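Local coordinates for peptidoglycan-recognition protein LB (Drosophila melanogaster, PDB 7NSZ) that hydrolyses the amide bond between N-acetylmuramoyl and L-alanine in bacterial peptidoglycan as a zinc-dependent amidase, probably scavenging biologically active peptidoglycan, at residues His44-Pro49 against Val114-Trp119. The protein carries 1 engineered substitution. Sequence-based numbering, arbitrary orientation.
With ZN (zinc ion), chain B.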
loop_
_atom_site.group_PDB
_atom_site.type_symbol
_atom_site.label_atom_id
_atom_site.label_comp_id
_atom_site.label_asym_id
_atom_site.label_seq_id
_atom_site.Cartn_x
_atom_site.Cartn_y
_atom_site.Cartn_z
ATOM N N HIS A 44 -1.537 -4.495 1.674
ATOM C CA HIS A 44 -1.324 -4.563 3.133
ATOM C C HIS A 44 -2.503 -3.991 3.873
ATOM O O HIS A 44 -3.251 -3.138 3.320
ATOM C CB HIS A 44 -0.035 -3.777 3.528
ATOM C CG HIS A 44 1.169 -4.174 2.770
ATOM N ND1 HIS A 44 2.045 -5.104 3.328
ATOM C CD2 HIS A 44 1.741 -3.784 1.628
ATOM C CE1 HIS A 44 3.063 -5.265 2.555
ATOM N NE2 HIS A 44 2.935 -4.481 1.463
ATOM N N HIS A 45 -2.624 -4.350 5.163
ATOM C CA HIS A 45 -3.356 -3.553 6.144
ATOM C C HIS A 45 -2.347 -2.987 7.137
ATOM O O HIS A 45 -1.200 -3.458 7.214
ATOM C CB HIS A 45 -4.534 -4.260 6.850
ATOM C CG HIS A 45 -4.127 -5.261 7.875
ATOM N ND1 HIS A 45 -5.095 -5.757 8.725
ATOM C CD2 HIS A 45 -2.988 -5.902 8.147
ATOM C CE1 HIS A 45 -4.516 -6.644 9.501
ATOM N NE2 HIS A 45 -3.286 -6.804 9.156
ATOM N N SER A 46 -2.756 -1.975 7.877
ATOM C CA SER A 46 -1.819 -1.390 8.855
ATOM C C SER A 46 -1.887 -2.130 10.191
ATOM O O SER A 46 -0.863 -2.146 10.906
ATOM C CB SER A 46 -2.043 0.100 9.077
ATOM O OG SER A 46 -3.348 0.380 9.564
ATOM N N TYR A 47 -3.049 -2.674 10.524
ATOM C CA TYR A 47 -3.425 -3.294 11.842
ATOM C C TYR A 47 -3.566 -2.221 12.930
ATOM O O TYR A 47 -4.655 -2.050 13.462
ATOM C CB TYR A 47 -2.485 -4.447 12.212
ATOM C CG TYR A 47 -2.811 -5.026 13.559
ATOM C CD1 TYR A 47 -4.020 -5.669 13.780
ATOM C CD2 TYR A 47 -2.016 -4.721 14.650
ATOM C CE1 TYR A 47 -4.378 -6.083 15.054
ATOM C CE2 TYR A 47 -2.352 -5.141 15.931
ATOM C CZ TYR A 47 -3.554 -5.800 16.128
ATOM O OH TYR A 47 -3.887 -6.244 17.379
ATOM N N MET A 48 -2.470 -1.539 13.222
ATOM C CA MET A 48 -2.439 -0.323 14.061
ATOM C C MET A 48 -1.562 0.662 13.309
ATOM O O MET A 48 -0.432 0.324 12.962
ATOM C CB MET A 48 -1.845 -0.607 15.451
ATOM C CG MET A 48 -2.645 -1.644 16.245
ATOM S SD MET A 48 -1.924 -2.025 17.886
ATOM C CE MET A 48 -2.521 -0.623 18.827
ATOM N N PRO A 49 -2.051 1.870 12.971
ATOM C CA PRO A 49 -3.339 2.417 13.390
ATOM C C PRO A 49 -4.594 1.708 12.880
ATOM O O PRO A 49 -4.584 1.001 11.875
ATOM C CB PRO A 49 -3.395 3.796 12.729
ATOM C CG PRO A 49 -2.004 4.114 12.314
ATOM C CD PRO A 49 -1.257 2.814 12.188
ATOM N N VAL A 114 -1.045 0.255 1.510
ATOM C CA VAL A 114 -1.624 -0.101 2.826
ATOM C C VAL A 114 -3.020 0.508 2.922
ATOM O O VAL A 114 -3.248 1.700 2.740
ATOM C CB VAL A 114 -0.712 0.328 3.989
ATOM C CG1 VAL A 114 -0.517 1.830 4.103
ATOM C CG2 VAL A 114 -1.235 -0.241 5.298
ATOM N N LEU A 115 -3.990 -0.333 3.270
ATOM C CA LEU A 115 -5.334 0.109 3.639
ATOM C C LEU A 115 -5.337 0.295 5.148
ATOM O O LEU A 115 -5.182 -0.682 5.881
ATOM C CB LEU A 115 -6.425 -0.861 3.170
ATOM C CG LEU A 115 -6.874 -0.666 1.727
ATOM C CD1 LEU A 115 -5.875 -1.118 0.714
ATOM C CD2 LEU A 115 -8.218 -1.406 1.490
ATOM N N ILE A 116 -5.372 1.522 5.622
ATOM C CA ILE A 116 -5.235 1.815 7.064
ATOM C C ILE A 116 -6.392 1.126 7.803
ATOM O O ILE A 116 -7.570 1.219 7.394
ATOM C CB ILE A 116 -5.201 3.334 7.329
ATOM C CG1 ILE A 116 -3.967 3.948 6.663
ATOM C CG2 ILE A 116 -5.240 3.663 8.809
ATOM C CD1 ILE A 116 -4.036 5.444 6.486
ATOM N N GLY A 117 -6.040 0.363 8.822
ATOM C CA GLY A 117 -7.011 -0.339 9.683
ATOM C C GLY A 117 -6.613 -1.776 9.853
ATOM O O GLY A 117 -5.606 -2.251 9.299
ATOM N N ASP A 118 -7.441 -2.447 10.660
ATOM C CA ASP A 118 -7.351 -3.888 10.929
ATOM C C ASP A 118 -8.439 -4.576 10.105
ATOM O O ASP A 118 -9.611 -4.403 10.466
ATOM C CB ASP A 118 -7.502 -4.166 12.432
ATOM C CG ASP A 118 -7.606 -5.649 12.786
ATOM O OD1 ASP A 118 -7.259 -6.513 11.967
ATOM O OD2 ASP A 118 -7.956 -5.928 13.974
ATOM N N TRP A 119 -8.065 -5.326 9.083
ATOM C CA TRP A 119 -9.029 -5.942 8.127
ATOM C C TRP A 119 -8.960 -7.482 8.162
ATOM O O TRP A 119 -9.177 -8.177 7.187
ATOM C CB TRP A 119 -8.813 -5.329 6.750
ATOM C CG TRP A 119 -8.909 -3.822 6.752
ATOM C CD1 TRP A 119 -7.905 -2.936 6.439
ATOM C CD2 TRP A 119 -9.997 -3.010 7.217
ATOM N NE1 TRP A 119 -8.329 -1.660 6.585
ATOM C CE2 TRP A 119 -9.604 -1.656 7.094
ATOM C CE3 TRP A 119 -11.289 -3.291 7.683
ATOM C CZ2 TRP A 119 -10.417 -0.598 7.419
ATOM C CZ3 TRP A 119 -12.098 -2.250 8.039
ATOM C CH2 TRP A 119 -11.692 -0.926 7.889
HETATM ZN ZN ZN B . 1.795 -6.137 5.105
#
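His44 and His45 pair in parallel with Val114 and Leu115 where two neighbouring strands of the central mixed sheet of the PGRP (amidase 2) fold end; Leu115 N to His44 O, 2.9 Å, is the straight bond that marks the register. The two histidines take opposite faces. His44 CG stands anti to its carbonyl carbon (chi1 -53°), which swings the ring to the zinc side, and the ring's turn about CB-CG brings ND1 to the metal at 2.1 Å; His154 and Cys162 are the other protein ligands, and His44 NE2 is hydrogen-bonded to His102 ND1. On that same face, CG2 of Val114 lies against the backbone of His45 and Ser46, while the Val114 side chain also touches the engineered Phe80.

Beyond the strand ends, side-chain bonds join the remaining backbone ones. His45 has CG between its backbone N and carbonyl carbon (chi1 74°), and ND1 accepts the N-H of Trp119 (N to ND1 3.0 Å, angle 178°) in the imidazole plane. His45 CB packs on Trp119 CD1 at 3.6 Å. With an alanine here, Trp119 N would probably lose its acceptor and Asp118 OD1 its ring neighbour CE1. The Asp118 carboxylate runs alongside the Tyr47 ring, CG 3.7 Å from Tyr47 CD1 and the planes steeply inclined, with OD2 salt-bridged to Arg120.

Gly117 is gripped from both ends: its O accepts the N-H of Tyr47 (N to O 2.9 Å), from above the carbonyl plane, and a weak bond from Ser46 N. Its N donates to Ser46 OG at 2.8 Å, and that hydroxyl in turn donates to Pro49 O, 2.7 Å away in the carbonyl plane.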